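Hyaluronidase (PDB 5DIY) probably removes N-acetylglucosamine from O-GlcNAc-modified substrates, as a glycoside hydrolase of family 84. Local coordinates at residues C[308-313]-C[435-440]; C[222-227]-C[312-317]; C[88-93]-C[142-147]; C[134-139]-C[177-182]. All blocks are in the same frame, centred on the assembly; numbering follows the deposited sequence.

Contact 1: residues C[308-313]-C[435-440]; sequences YQSNTI and RVCGDV
Cys437 N donates to Ser310 O across 2.9 Å, at an N-H...O angle of 160°, so that a type I turn (Tyr308 to Asn311) is joined to a type II turn (Arg435 to Gly438). Beside this bond, Ser310 OG and Cys437 SG lie 3.4 Å apart. Val436 CG2 comes up to the amide of Asn311, 3.7 Å from Asn311 OD1. The other end of that amide, Asn311 ND2, bonds back to Phe307 O, which fixes how it is turned. Ile313 carries the apolar half of the contact. Its CG2 lies over one face of the Arg435 guanidinium, 3.5 Å from Arg435 NH2. Its CD1 reaches Arg435 CG at 3.7 Å and Gly438 CA at 3.8 Å. The arginine chain bends at chi2 (124°) and chi3 (92°), which brings the flat group back beside Ile313. Arg435 NH2 is also in a salt bridge with Glu234. An alanine in place of Arg435 removes the guanidinium, and is likely to leave Glu234 without its positive mate and Ile313 CG2 without the flat surface it rests on. One side of the contact links helix 301-308 to helix 322-336; the other links helix 412-428 to helix 440-451. Leu324 of helix 322-336 touches Ser310. Helix 373-398 covers another part, with Tyr379 on Ser310, Trp375 on Asn311 and Trp382 on Val436, so the two loops are packed into the helical region that follows the barrel.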
loop_
_atom_site.group_PDB
_atom_site.type_symbol
_atom_site.label_atom_id
_atom_site.label_comp_id
_atom_site.label_asym_id
_atom_site.label_seq_id
_atom_site.Cartn_x
_atom_site.Cartn_y
_atom_site.Cartn_z
ATOM N N TYR C 308 -15.204 0.290 5.128
ATOM C CA TYR C 308 -14.236 0.909 4.214
ATOM C C TYR C 308 -14.175 2.436 4.367
ATOM O O TYR C 308 -13.113 3.020 4.165
ATOM C CB TYR C 308 -14.459 0.514 2.738
ATOM C CG TYR C 308 -13.531 1.285 1.817
ATOM C CD1 TYR C 308 -12.141 1.216 1.989
ATOM C CD2 TYR C 308 -14.028 2.146 0.834
ATOM C CE1 TYR C 308 -11.273 1.963 1.201
ATOM C CE2 TYR C 308 -13.163 2.891 0.031
ATOM C CZ TYR C 308 -11.788 2.794 0.221
ATOM O OH TYR C 308 -10.920 3.522 -0.553
ATOM N N GLN C 309 -15.276 3.073 4.767
ATOM C CA GLN C 309 -15.268 4.526 5.017
ATOM C C GLN C 309 -14.241 4.982 6.073
ATOM O O GLN C 309 -13.771 6.112 6.011
ATOM C CB GLN C 309 -16.655 5.016 5.419
ATOM C CG GLN C 309 -17.689 4.967 4.312
ATOM C CD GLN C 309 -19.069 5.388 4.784
ATOM O OE1 GLN C 309 -19.357 5.400 5.984
ATOM N NE2 GLN C 309 -19.930 5.747 3.838
ATOM N N SER C 310 -13.900 4.100 7.013
ATOM C CA SER C 310 -12.867 4.349 8.026
ATOM C C SER C 310 -11.467 3.804 7.646
ATOM O O SER C 310 -10.514 3.957 8.422
ATOM C CB SER C 310 -13.322 3.764 9.380
ATOM O OG SER C 310 -14.367 4.538 9.957
ATOM N N ASN C 311 -11.335 3.194 6.462
ATOM C CA ASN C 311 -10.054 2.677 5.969
ATOM C C ASN C 311 -9.700 3.203 4.577
ATOM O O ASN C 311 -9.158 2.467 3.746
ATOM C CB ASN C 311 -10.084 1.146 5.968
ATOM C CG ASN C 311 -10.209 0.574 7.364
ATOM O OD1 ASN C 311 -9.234 0.520 8.110
ATOM N ND2 ASN C 311 -11.416 0.157 7.731
ATOM N N THR C 312 -9.990 4.480 4.332
ATOM C CA THR C 312 -9.725 5.095 3.035
ATOM C C THR C 312 -8.274 5.564 2.864
ATOM O O THR C 312 -7.811 5.669 1.728
ATOM C CB THR C 312 -10.664 6.292 2.762
ATOM O OG1 THR C 312 -10.527 7.266 3.803
ATOM C CG2 THR C 312 -12.098 5.836 2.693
ATOM N N ILE C 313 -7.560 5.818 3.970
ATOM C CA ILE C 313 -6.250 6.468 3.910
ATOM C C ILE C 313 -5.256 5.592 3.130
ATOM O O ILE C 313 -5.009 4.434 3.475
ATOM C CB ILE C 313 -5.669 6.844 5.304
ATOM C CG1 ILE C 313 -6.551 7.884 6.006
ATOM C CG2 ILE C 313 -4.258 7.419 5.159
ATOM C CD1 ILE C 313 -6.259 8.058 7.485
ATOM N N ARG C 435 -4.456 2.825 11.782
ATOM C CA ARG C 435 -4.954 4.146 11.411
ATOM C C ARG C 435 -6.437 4.088 11.014
ATOM O O ARG C 435 -6.904 4.897 10.203
ATOM C CB ARG C 435 -4.092 4.719 10.271
ATOM C CG ARG C 435 -4.309 6.208 10.010
ATOM C CD ARG C 435 -3.052 7.052 10.089
ATOM N NE ARG C 435 -2.387 7.224 8.801
ATOM C CZ ARG C 435 -2.090 8.380 8.191
ATOM N NH1 ARG C 435 -2.397 9.570 8.700
ATOM N NH2 ARG C 435 -1.453 8.333 7.029
ATOM N N VAL C 436 -7.183 3.141 11.585
ATOM C CA VAL C 436 -8.633 3.080 11.367
ATOM C C VAL C 436 -9.288 4.347 11.934
ATOM O O VAL C 436 -8.926 4.807 13.013
ATOM C CB VAL C 436 -9.263 1.788 11.951
ATOM C CG1 VAL C 436 -9.266 1.783 13.473
ATOM C CG2 VAL C 436 -10.670 1.581 11.407
ATOM N N CYS C 437 -10.206 4.918 11.156
ATOM C CA CYS C 437 -10.872 6.202 11.439
ATOM C C CYS C 437 -9.944 7.428 11.407
ATOM O O CYS C 437 -10.348 8.520 11.825
ATOM C CB CYS C 437 -11.651 6.156 12.765
ATOM S SG CYS C 437 -12.728 4.720 12.972
ATOM N N GLY C 438 -8.731 7.270 10.869
ATOM C CA GLY C 438 -7.702 8.303 10.959
ATOM C C GLY C 438 -7.594 8.865 12.363
ATOM O O GLY C 438 -7.696 8.125 13.354
ATOM N N ASP C 439 -7.417 10.182 12.442
ATOM C CA ASP C 439 -7.567 10.921 13.689
ATOM C C ASP C 439 -8.910 11.663 13.761
ATOM O O ASP C 439 -9.081 12.571 14.563
ATOM C CB ASP C 439 -6.391 11.879 13.843
ATOM C CG ASP C 439 -5.088 11.142 14.084
ATOM O OD1 ASP C 439 -4.882 10.628 15.204
ATOM O OD2 ASP C 439 -4.281 11.053 13.149
ATOM N N VAL C 440 -9.879 11.245 12.951
ATOM C CA VAL C 440 -11.145 11.970 12.848
ATOM C C VAL C 440 -11.985 11.735 14.110
ATOM O O VAL C 440 -12.492 12.684 14.699
ATOM C CB VAL C 440 -11.951 11.565 11.593
ATOM C CG1 VAL C 440 -13.233 12.384 11.496
ATOM C CG2 VAL C 440 -11.109 11.744 10.331
#

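Contact 2: residues C[222-227]-C[312-317]; sequences DNYPVN and TISCLE. With NAG (2-acetamido-2-deoxy-beta-D-glucopyranose), chain E.
The ring of Tyr224 is covered on both faces: Leu316 CD1 sits over the centre of one, and the adjoining Pro225, reached through a cis peptide bond, covers the other. Leu316 CD1 is 3.5 Å from the Tyr224 ring centroid and only 5° off the ring normal, a well-centred CH-pi contact. Pro225 CB lies 3.9 Å above the opposite face of Tyr224. CG of Tyr224 is anti to the backbone N (chi1 -174°), which extends the ring toward the 312-317 loop. Cys315 SG approaches the ring obliquely, 4.1 Å from Tyr224 CD1, as a sulfur-aromatic contact. Ser314 OG comes within 3.7 Å of Tyr224 CE1, also obliquely. That hydroxyl accepts weak bonds from the backbone N of Leu316 and of Glu317, which help hold the loop's shape. Tyr224 OH has its partner elsewhere, in Gly238 O. The segment 222-227 follows barrel strand 218-222 and includes Asn223, which binds N-acetylglucosamine and is the centre of an inverse gamma turn. The contact therefore relies on dispersion and ring-methyl attraction: an apolar joint between Tyr224, one residue on from the sugar-binding Asn223, and the loop leading to helix 322-336.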
loop_
_atom_site.group_PDB
_atom_site.type_symbol
_atom_site.label_atom_id
_atom_site.label_comp_id
_atom_site.label_asym_id
_atom_site.label_seq_id
_atom_site.Cartn_x
_atom_site.Cartn_y
_atom_site.Cartn_z
ATOM N N ASP C 222 3.749 -0.390 -9.604
ATOM C CA ASP C 222 2.744 0.435 -8.952
ATOM C C ASP C 222 2.652 0.039 -7.481
ATOM O O ASP C 222 2.250 -1.084 -7.157
ATOM C CB ASP C 222 1.393 0.302 -9.661
ATOM C CG ASP C 222 0.526 1.543 -9.510
ATOM O OD1 ASP C 222 0.865 2.440 -8.710
ATOM O OD2 ASP C 222 -0.503 1.638 -10.214
ATOM N N ASN C 223 3.031 0.960 -6.598
ATOM C CA ASN C 223 3.099 0.696 -5.163
ATOM C C ASN C 223 1.750 0.906 -4.491
ATOM O O ASN C 223 1.569 1.818 -3.680
ATOM C CB ASN C 223 4.174 1.570 -4.497
ATOM C CG ASN C 223 5.582 1.089 -4.770
ATOM O OD1 ASN C 223 6.413 1.833 -5.282
ATOM N ND2 ASN C 223 5.874 -0.133 -4.388
ATOM N N TYR C 224 0.808 0.047 -4.861
ATOM C CA TYR C 224 -0.484 -0.071 -4.212
ATOM C C TYR C 224 -0.937 -1.518 -4.477
ATOM O O TYR C 224 -0.826 -1.966 -5.626
ATOM C CB TYR C 224 -1.502 0.939 -4.780
ATOM C CG TYR C 224 -2.796 0.895 -4.004
ATOM C CD1 TYR C 224 -2.939 1.608 -2.804
ATOM C CD2 TYR C 224 -3.850 0.088 -4.419
ATOM C CE1 TYR C 224 -4.112 1.533 -2.060
ATOM C CE2 TYR C 224 -5.026 0.019 -3.691
ATOM C CZ TYR C 224 -5.149 0.736 -2.509
ATOM O OH TYR C 224 -6.314 0.639 -1.794
ATOM N N PRO C 225 -1.438 -2.258 -3.476
ATOM C CA PRO C 225 -1.802 -1.772 -2.135
ATOM C C PRO C 225 -0.717 -1.762 -1.038
ATOM O O PRO C 225 -1.065 -1.519 0.105
ATOM C CB PRO C 225 -2.933 -2.738 -1.734
ATOM C CG PRO C 225 -2.606 -3.991 -2.457
ATOM C CD PRO C 225 -2.121 -3.522 -3.794
ATOM N N VAL C 226 0.560 -1.997 -1.357
ATOM C CA VAL C 226 1.625 -2.054 -0.322
ATOM C C VAL C 226 1.418 -1.138 0.870
ATOM O O VAL C 226 1.223 0.059 0.693
ATOM C CB VAL C 226 3.056 -1.652 -0.789
ATOM C CG1 VAL C 226 3.945 -2.852 -0.928
ATOM C CG2 VAL C 226 3.070 -0.749 -2.016
ATOM N N ASN C 227 1.530 -1.703 2.067
ATOM C CA ASN C 227 1.498 -0.934 3.306
ATOM C C ASN C 227 2.685 -1.295 4.208
ATOM O O ASN C 227 2.513 -1.612 5.371
ATOM C CB ASN C 227 0.139 -1.107 4.011
ATOM C CG ASN C 227 -0.102 -2.519 4.545
ATOM O OD1 ASN C 227 0.482 -3.505 4.075
ATOM N ND2 ASN C 227 -0.990 -2.621 5.534
ATOM N N THR C 312 -9.990 4.480 4.332
ATOM C CA THR C 312 -9.725 5.095 3.035
ATOM C C THR C 312 -8.274 5.564 2.864
ATOM O O THR C 312 -7.811 5.669 1.728
ATOM C CB THR C 312 -10.664 6.292 2.762
ATOM O OG1 THR C 312 -10.527 7.266 3.803
ATOM C CG2 THR C 312 -12.098 5.836 2.693
ATOM N N ILE C 313 -7.560 5.818 3.970
ATOM C CA ILE C 313 -6.250 6.468 3.910
ATOM C C ILE C 313 -5.256 5.592 3.130
ATOM O O ILE C 313 -5.009 4.434 3.475
ATOM C CB ILE C 313 -5.669 6.844 5.304
ATOM C CG1 ILE C 313 -6.551 7.884 6.006
ATOM C CG2 ILE C 313 -4.258 7.419 5.159
ATOM C CD1 ILE C 313 -6.259 8.058 7.485
ATOM N N SER C 314 -4.720 6.167 2.062
ATOM C CA SER C 314 -3.667 5.553 1.254
ATOM C C SER C 314 -3.111 6.629 0.337
ATOM O O SER C 314 -3.648 7.734 0.297
ATOM C CB SER C 314 -4.225 4.402 0.407
ATOM O OG SER C 314 -5.028 4.882 -0.654
ATOM N N CYS C 315 -2.081 6.302 -0.438
ATOM C CA CYS C 315 -1.602 7.206 -1.487
ATOM C C CYS C 315 -2.718 7.632 -2.464
ATOM O O CYS C 315 -2.684 8.738 -2.996
ATOM C CB CYS C 315 -0.446 6.566 -2.267
ATOM S SG CYS C 315 -0.897 5.115 -3.252
ATOM N N LEU C 316 -3.695 6.754 -2.689
ATOM C CA LEU C 316 -4.835 7.042 -3.570
ATOM C C LEU C 316 -5.846 8.011 -2.942
ATOM O O LEU C 316 -6.480 8.782 -3.654
ATOM C CB LEU C 316 -5.552 5.748 -3.961
ATOM C CG LEU C 316 -4.709 4.662 -4.640
ATOM C CD1 LEU C 316 -5.547 3.426 -4.927
ATOM C CD2 LEU C 316 -4.078 5.183 -5.922
ATOM N N GLU C 317 -6.017 7.949 -1.622
ATOM C CA GLU C 317 -6.903 8.863 -0.905
ATOM C C GLU C 317 -6.183 9.337 0.344
ATOM O O GLU C 317 -6.427 8.810 1.426
ATOM C CB GLU C 317 -8.218 8.175 -0.530
ATOM C CG GLU C 317 -9.053 7.691 -1.701
ATOM C CD GLU C 317 -9.518 8.802 -2.629
ATOM O OE1 GLU C 317 -9.538 9.984 -2.224
ATOM O OE2 GLU C 317 -9.863 8.480 -3.779
HETATM C C1 NAG E . 10.245 1.480 -2.280
HETATM C C2 NAG E . 10.668 0.075 -2.755
HETATM C C3 NAG E . 9.630 -1.018 -2.488
HETATM C C4 NAG E . 8.738 -0.632 -1.320
HETATM C C5 NAG E . 7.980 0.633 -1.689
HETATM C C6 NAG E . 7.050 1.124 -0.569
HETATM C C7 NAG E . 10.303 0.441 -5.175
HETATM C C8 NAG E . 10.952 0.356 -6.528
HETATM N N2 NAG E . 11.083 0.087 -4.153
HETATM O O3 NAG E . 10.310 -2.248 -2.217
HETATM O O4 NAG E . 7.785 -1.664 -1.064
HETATM O O5 NAG E . 8.837 1.692 -2.129
HETATM O O6 NAG E . 7.742 1.288 0.671
HETATM O O7 NAG E . 9.147 0.820 -5.038
#

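Contact 3: residues C[88-93]-C[142-147]; sequences LVYSSE and ADFLTR
Tyr90 and Leu88 pack on Phe144 in the (beta/alpha)8 barrel, where the loop between strand 77-82 and helix 93-108 meets helix 137-153. Leu88 CD2 lies over the centre of the Phe144 ring, 3.7 Å from its centroid and 9° off the normal, a CH-pi contact. With chi1 at -176°, CG opposite the backbone N, the Phe144 ring is carried out from the helix to meet Leu88. The Tyr90 ring comes with its edge to the base of the same side chain, CD1 being 3.9 Å from Phe144 CB. An alanine in place of Phe144 is likely to open a gap under Leu88, whose methyl would lose the ring face it rests on. The polar half belongs to Arg147. Its NH2 donates to Tyr90 O at 2.8 Å; the oxygen lies in the guanidinium plane, while the donor is tilted 27° from the carbonyl plane. Arg147 NH2 also makes a salt bridge with Asp143 OD2 at 3.2 Å, meeting it from above the carboxylate plane. Asp143 OD2 has a second partner in Tyr134 OH. One water finishes the link: it donates to Tyr90 O and to Ser92 O, and accepts from Arg147 NH1 at 2.7 Å.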
loop_
_atom_site.group_PDB
_atom_site.type_symbol
_atom_site.label_atom_id
_atom_site.label_comp_id
_atom_site.label_asym_id
_atom_site.label_seq_id
_atom_site.Cartn_x
_atom_site.Cartn_y
_atom_site.Cartn_z
ATOM N N LEU C 88 27.540 -4.246 -5.287
ATOM C CA LEU C 88 28.059 -4.662 -6.598
ATOM C C LEU C 88 29.209 -3.773 -7.057
ATOM O O LEU C 88 29.112 -2.551 -6.996
ATOM C CB LEU C 88 26.956 -4.636 -7.668
ATOM C CG LEU C 88 27.331 -4.857 -9.142
ATOM C CD1 LEU C 88 27.976 -6.218 -9.334
ATOM C CD2 LEU C 88 26.104 -4.726 -10.031
ATOM N N VAL C 89 30.286 -4.407 -7.513
ATOM C CA VAL C 89 31.333 -3.734 -8.274
ATOM C C VAL C 89 30.945 -3.893 -9.747
ATOM O O VAL C 89 31.141 -4.957 -10.339
ATOM C CB VAL C 89 32.737 -4.323 -7.992
ATOM C CG1 VAL C 89 33.819 -3.429 -8.591
ATOM C CG2 VAL C 89 32.957 -4.494 -6.494
ATOM N N TYR C 90 30.375 -2.833 -10.320
ATOM C CA TYR C 90 29.836 -2.863 -11.686
ATOM C C TYR C 90 30.858 -3.289 -12.747
ATOM O O TYR C 90 30.529 -4.069 -13.638
ATOM C CB TYR C 90 29.238 -1.500 -12.060
ATOM C CG TYR C 90 27.970 -1.156 -11.310
ATOM C CD1 TYR C 90 26.739 -1.671 -11.712
ATOM C CD2 TYR C 90 27.999 -0.317 -10.194
ATOM C CE1 TYR C 90 25.577 -1.362 -11.030
ATOM C CE2 TYR C 90 26.840 0.000 -9.506
ATOM C CZ TYR C 90 25.630 -0.525 -9.925
ATOM O OH TYR C 90 24.476 -0.213 -9.245
ATOM N N SER C 91 32.091 -2.792 -12.631
ATOM C CA SER C 91 33.159 -3.067 -13.609
ATOM C C SER C 91 33.839 -4.431 -13.453
ATOM O O SER C 91 34.593 -4.836 -14.342
ATOM C CB SER C 91 34.227 -1.965 -13.558
ATOM O OG SER C 91 34.814 -1.884 -12.270
ATOM N N SER C 92 33.582 -5.131 -12.346
ATOM C CA SER C 92 34.259 -6.397 -12.048
ATOM C C SER C 92 33.682 -7.550 -12.846
ATOM O O SER C 92 32.506 -7.885 -12.696
ATOM C CB SER C 92 34.158 -6.735 -10.558
ATOM O OG SER C 92 34.583 -8.064 -10.306
ATOM N N GLU C 93 34.531 -8.178 -13.659
ATOM C CA GLU C 93 34.161 -9.380 -14.412
ATOM C C GLU C 93 33.715 -10.519 -13.484
ATOM O O GLU C 93 32.762 -11.227 -13.792
ATOM C CB GLU C 93 35.325 -9.833 -15.312
ATOM C CG GLU C 93 35.593 -8.888 -16.482
ATOM C CD GLU C 93 36.795 -9.286 -17.339
ATOM O OE1 GLU C 93 37.849 -9.666 -16.781
ATOM O OE2 GLU C 93 36.695 -9.199 -18.583
ATOM N N ALA C 142 24.137 0.643 -16.942
ATOM C CA ALA C 142 23.851 0.338 -18.346
ATOM C C ALA C 142 24.848 -0.676 -18.911
ATOM O O ALA C 142 24.450 -1.630 -19.581
ATOM C CB ALA C 142 23.848 1.611 -19.186
ATOM N N ASP C 143 26.134 -0.469 -18.619
ATOM C CA ASP C 143 27.196 -1.377 -19.063
ATOM C C ASP C 143 27.093 -2.752 -18.403
ATOM O O ASP C 143 27.288 -3.779 -19.061
ATOM C CB ASP C 143 28.582 -0.774 -18.794
ATOM C CG ASP C 143 29.710 -1.728 -19.152
ATOM O OD1 ASP C 143 29.674 -2.294 -20.266
ATOM O OD2 ASP C 143 30.612 -1.935 -18.314
ATOM N N PHE C 144 26.797 -2.772 -17.108
ATOM C CA PHE C 144 26.589 -4.034 -16.404
ATOM C C PHE C 144 25.418 -4.817 -17.000
ATOM O O PHE C 144 25.549 -6.004 -17.302
ATOM C CB PHE C 144 26.348 -3.794 -14.916
ATOM C CG PHE C 144 26.229 -5.056 -14.118
ATOM C CD1 PHE C 144 27.356 -5.787 -13.794
ATOM C CD2 PHE C 144 24.988 -5.521 -13.695
ATOM C CE1 PHE C 144 27.262 -6.957 -13.054
ATOM C CE2 PHE C 144 24.882 -6.688 -12.954
ATOM C CZ PHE C 144 26.021 -7.407 -12.634
ATOM N N LEU C 145 24.283 -4.146 -17.168
ATOM C CA LEU C 145 23.075 -4.812 -17.670
ATOM C C LEU C 145 23.230 -5.281 -19.112
ATOM O O LEU C 145 22.754 -6.366 -19.463
ATOM C CB LEU C 145 21.845 -3.909 -17.515
ATOM C CG LEU C 145 21.425 -3.665 -16.058
ATOM C CD1 LEU C 145 20.463 -2.491 -15.979
ATOM C CD2 LEU C 145 20.817 -4.917 -15.437
ATOM N N THR C 146 23.904 -4.471 -19.934
ATOM C CA THR C 146 24.256 -4.862 -21.307
ATOM C C THR C 146 25.056 -6.160 -21.315
ATOM O O THR C 146 24.722 -7.090 -22.056
ATOM C CB THR C 146 25.073 -3.762 -22.020
ATOM O OG1 THR C 146 24.315 -2.546 -22.052
ATOM C CG2 THR C 146 25.444 -4.182 -23.472
ATOM N N ARG C 147 26.091 -6.219 -20.475
ATOM C CA ARG C 147 26.947 -7.414 -20.372
ATOM C C ARG C 147 26.213 -8.641 -19.825
ATOM O O ARG C 147 26.476 -9.762 -20.270
ATOM C CB ARG C 147 28.218 -7.133 -19.555
ATOM C CG ARG C 147 29.295 -6.418 -20.360
ATOM C CD ARG C 147 30.607 -6.302 -19.606
ATOM N NE ARG C 147 30.527 -5.307 -18.538
ATOM C CZ ARG C 147 30.605 -5.539 -17.222
ATOM N NH1 ARG C 147 30.802 -6.757 -16.728
ATOM N NH2 ARG C 147 30.505 -4.511 -16.378
HETATM O O HOH W 1 30.369 -6.869 -14.041
#

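Contact 4: residues C[134-139]-C[177-182]; sequences YSNLAE and LRILGQ
Ala138 and Ile179 make the apolar centre of this contact between the start of helix 137-153 and helix 175-183. Ala138 CB touches Ile179 CG2 at 3.6 Å. The small methyl lets the two backbones come close, with the CA atoms of Ala138 and Leu180 only 5.6 Å apart. Leu180 CD1 slips in alongside, 3.6 Å from Ala138 O. Tyr176 adds to the cover of Ala138.

Two polar side chains touch Ile179 with little more than van der Waals contact. The delta methyl of Ile179 lies against the Asn136 amide, about equally far from its two outer atoms, with Asn136 CG 4.1 Å from Ile179 CD1. Ile179 CG1 is anti to the carbonyl carbon (chi1 -65°), which carries CD1 to the amide while CG2 stays on the alanine. The aliphatic part of Glu139 adds a looser touch, CG to Ile179 CG2 4.2 Å.

One side-chain hydrogen bond shapes 134-139: Ser135 N donates to Glu139 OE2 at 3.1 Å, from above the carboxylate plane, and so ties the entry of the helix. The joint thus rests on the fit of small and branched apolar groups, with Asn136 and Glu139 adding contact but no bond across it.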
loop_
_atom_site.group_PDB
_atom_site.type_symbol
_atom_site.label_atom_id
_atom_site.label_comp_id
_atom_site.label_asym_id
_atom_site.label_seq_id
_atom_site.Cartn_x
_atom_site.Cartn_y
_atom_site.Cartn_z
ATOM N N TYR C 134 33.733 4.410 -14.959
ATOM C CA TYR C 134 32.493 5.095 -15.381
ATOM C C TYR C 134 32.387 6.517 -14.824
ATOM O O TYR C 134 32.824 6.784 -13.704
ATOM C CB TYR C 134 31.252 4.305 -14.931
ATOM C CG TYR C 134 31.303 2.819 -15.217
ATOM C CD1 TYR C 134 31.146 2.329 -16.514
ATOM C CD2 TYR C 134 31.504 1.899 -14.186
ATOM C CE1 TYR C 134 31.196 0.966 -16.776
ATOM C CE2 TYR C 134 31.552 0.536 -14.436
ATOM C CZ TYR C 134 31.400 0.075 -15.727
ATOM O OH TYR C 134 31.453 -1.275 -15.964
ATOM N N SER C 135 31.774 7.408 -15.604
ATOM C CA SER C 135 31.515 8.792 -15.178
ATOM C C SER C 135 30.402 8.924 -14.134
ATOM O O SER C 135 30.410 9.873 -13.347
ATOM C CB SER C 135 31.166 9.677 -16.383
ATOM O OG SER C 135 32.278 9.822 -17.243
ATOM N N ASN C 136 29.441 7.998 -14.147
ATOM C CA ASN C 136 28.289 8.045 -13.234
ATOM C C ASN C 136 27.539 6.704 -13.123
ATOM O O ASN C 136 27.850 5.745 -13.837
ATOM C CB ASN C 136 27.342 9.195 -13.633
ATOM C CG ASN C 136 27.035 9.221 -15.119
ATOM O OD1 ASN C 136 27.417 10.146 -15.828
ATOM N ND2 ASN C 136 26.339 8.214 -15.595
ATOM N N LEU C 137 26.571 6.661 -12.208
ATOM C CA LEU C 137 25.787 5.457 -11.884
ATOM C C LEU C 137 25.101 4.863 -13.107
ATOM O O LEU C 137 25.174 3.662 -13.346
ATOM C CB LEU C 137 24.707 5.783 -10.828
ATOM C CG LEU C 137 24.409 4.831 -9.660
ATOM C CD1 LEU C 137 22.941 4.948 -9.273
ATOM C CD2 LEU C 137 24.770 3.379 -9.920
ATOM N N ALA C 138 24.423 5.720 -13.864
ATOM C CA ALA C 138 23.688 5.307 -15.069
ATOM C C ALA C 138 24.558 4.575 -16.087
ATOM O O ALA C 138 24.107 3.617 -16.704
ATOM C CB ALA C 138 23.009 6.508 -15.719
ATOM N N GLU C 139 25.812 5.007 -16.231
ATOM C CA GLU C 139 26.754 4.402 -17.184
ATOM C C GLU C 139 27.203 3.032 -16.697
ATOM O O GLU C 139 27.282 2.081 -17.481
ATOM C CB GLU C 139 27.985 5.298 -17.409
ATOM C CG GLU C 139 27.826 6.314 -18.533
ATOM C CD GLU C 139 29.027 7.248 -18.685
ATOM O OE1 GLU C 139 28.853 8.324 -19.295
ATOM O OE2 GLU C 139 30.139 6.920 -18.203
ATOM N N LEU C 177 18.175 9.233 -16.009
ATOM C CA LEU C 177 17.158 8.545 -16.824
ATOM C C LEU C 177 17.404 8.676 -18.332
ATOM O O LEU C 177 17.172 7.724 -19.087
ATOM C CB LEU C 177 15.762 9.076 -16.503
ATOM C CG LEU C 177 15.240 8.773 -15.098
ATOM C CD1 LEU C 177 13.994 9.595 -14.806
ATOM C CD2 LEU C 177 14.967 7.280 -14.938
ATOM N N ARG C 178 17.854 9.856 -18.759
ATOM C CA ARG C 178 18.208 10.100 -20.167
ATOM C C ARG C 178 19.429 9.281 -20.599
ATOM O O ARG C 178 19.450 8.737 -21.705
ATOM C CB ARG C 178 18.435 11.596 -20.421
ATOM C CG ARG C 178 17.158 12.389 -20.714
ATOM C CD ARG C 178 17.156 13.782 -20.081
ATOM N NE ARG C 178 18.465 14.443 -20.168
ATOM C CZ ARG C 178 18.903 15.422 -19.370
ATOM N NH1 ARG C 178 18.152 15.927 -18.389
ATOM N NH2 ARG C 178 20.124 15.912 -19.563
ATOM N N ILE C 179 20.428 9.177 -19.724
ATOM C CA ILE C 179 21.603 8.337 -19.981
ATOM C C ILE C 179 21.186 6.871 -20.074
ATOM O O ILE C 179 21.654 6.142 -20.945
ATOM C CB ILE C 179 22.692 8.494 -18.888
ATOM C CG1 ILE C 179 23.274 9.915 -18.890
ATOM C CG2 ILE C 179 23.821 7.482 -19.088
ATOM C CD1 ILE C 179 23.912 10.313 -17.571
ATOM N N LEU C 180 20.303 6.451 -19.172
ATOM C CA LEU C 180 19.843 5.061 -19.133
ATOM C C LEU C 180 19.058 4.696 -20.405
ATOM O O LEU C 180 19.240 3.611 -20.958
ATOM C CB LEU C 180 18.986 4.814 -17.879
ATOM C CG LEU C 180 19.154 3.513 -17.103
ATOM C CD1 LEU C 180 20.566 3.356 -16.549
ATOM C CD2 LEU C 180 18.131 3.490 -15.977
ATOM N N GLY C 181 18.196 5.599 -20.867
ATOM C CA GLY C 181 17.421 5.360 -22.086
ATOM C C GLY C 181 18.287 5.245 -23.328
ATOM O O GLY C 181 17.990 4.457 -24.226
ATOM N N GLN C 182 19.363 6.033 -23.364
ATOM C CA GLN C 182 20.340 6.012 -24.456
ATOM C C GLN C 182 21.196 4.738 -24.455
ATOM O O GLN C 182 21.408 4.135 -25.505
ATOM C CB GLN C 182 21.237 7.265 -24.360
ATOM C CG GLN C 182 22.227 7.483 -25.503
ATOM C CD GLN C 182 21.557 7.643 -26.861
ATOM O OE1 GLN C 182 20.483 8.229 -26.974
ATOM N NE2 GLN C 182 22.194 7.115 -27.898
#

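Overall arrangement
The contacts form two groups, 3 and 4 far out on the barrel and 1 and 2 nearer the middle of the chain. Contacts 3 and 4 share helix 137-153, have centres 12 Å apart and touch directly where Tyr134 of contact 4 meets Asp143 of contact 3. Contacts 1 and 2 share Thr312 and Ile313, with centres 13 Å apart, and lead from the barrel to the helices after it. Contacts 1 and 3 lie on opposite sides of the chain's centre, 46 Å apart between centres. The bound sugar lies between the groups. Contact 2 reaches it through Asn223, while the side chains of Leu180 in contact 4 and Tyr90 in contact 3 stay about 12 and 14 Å away.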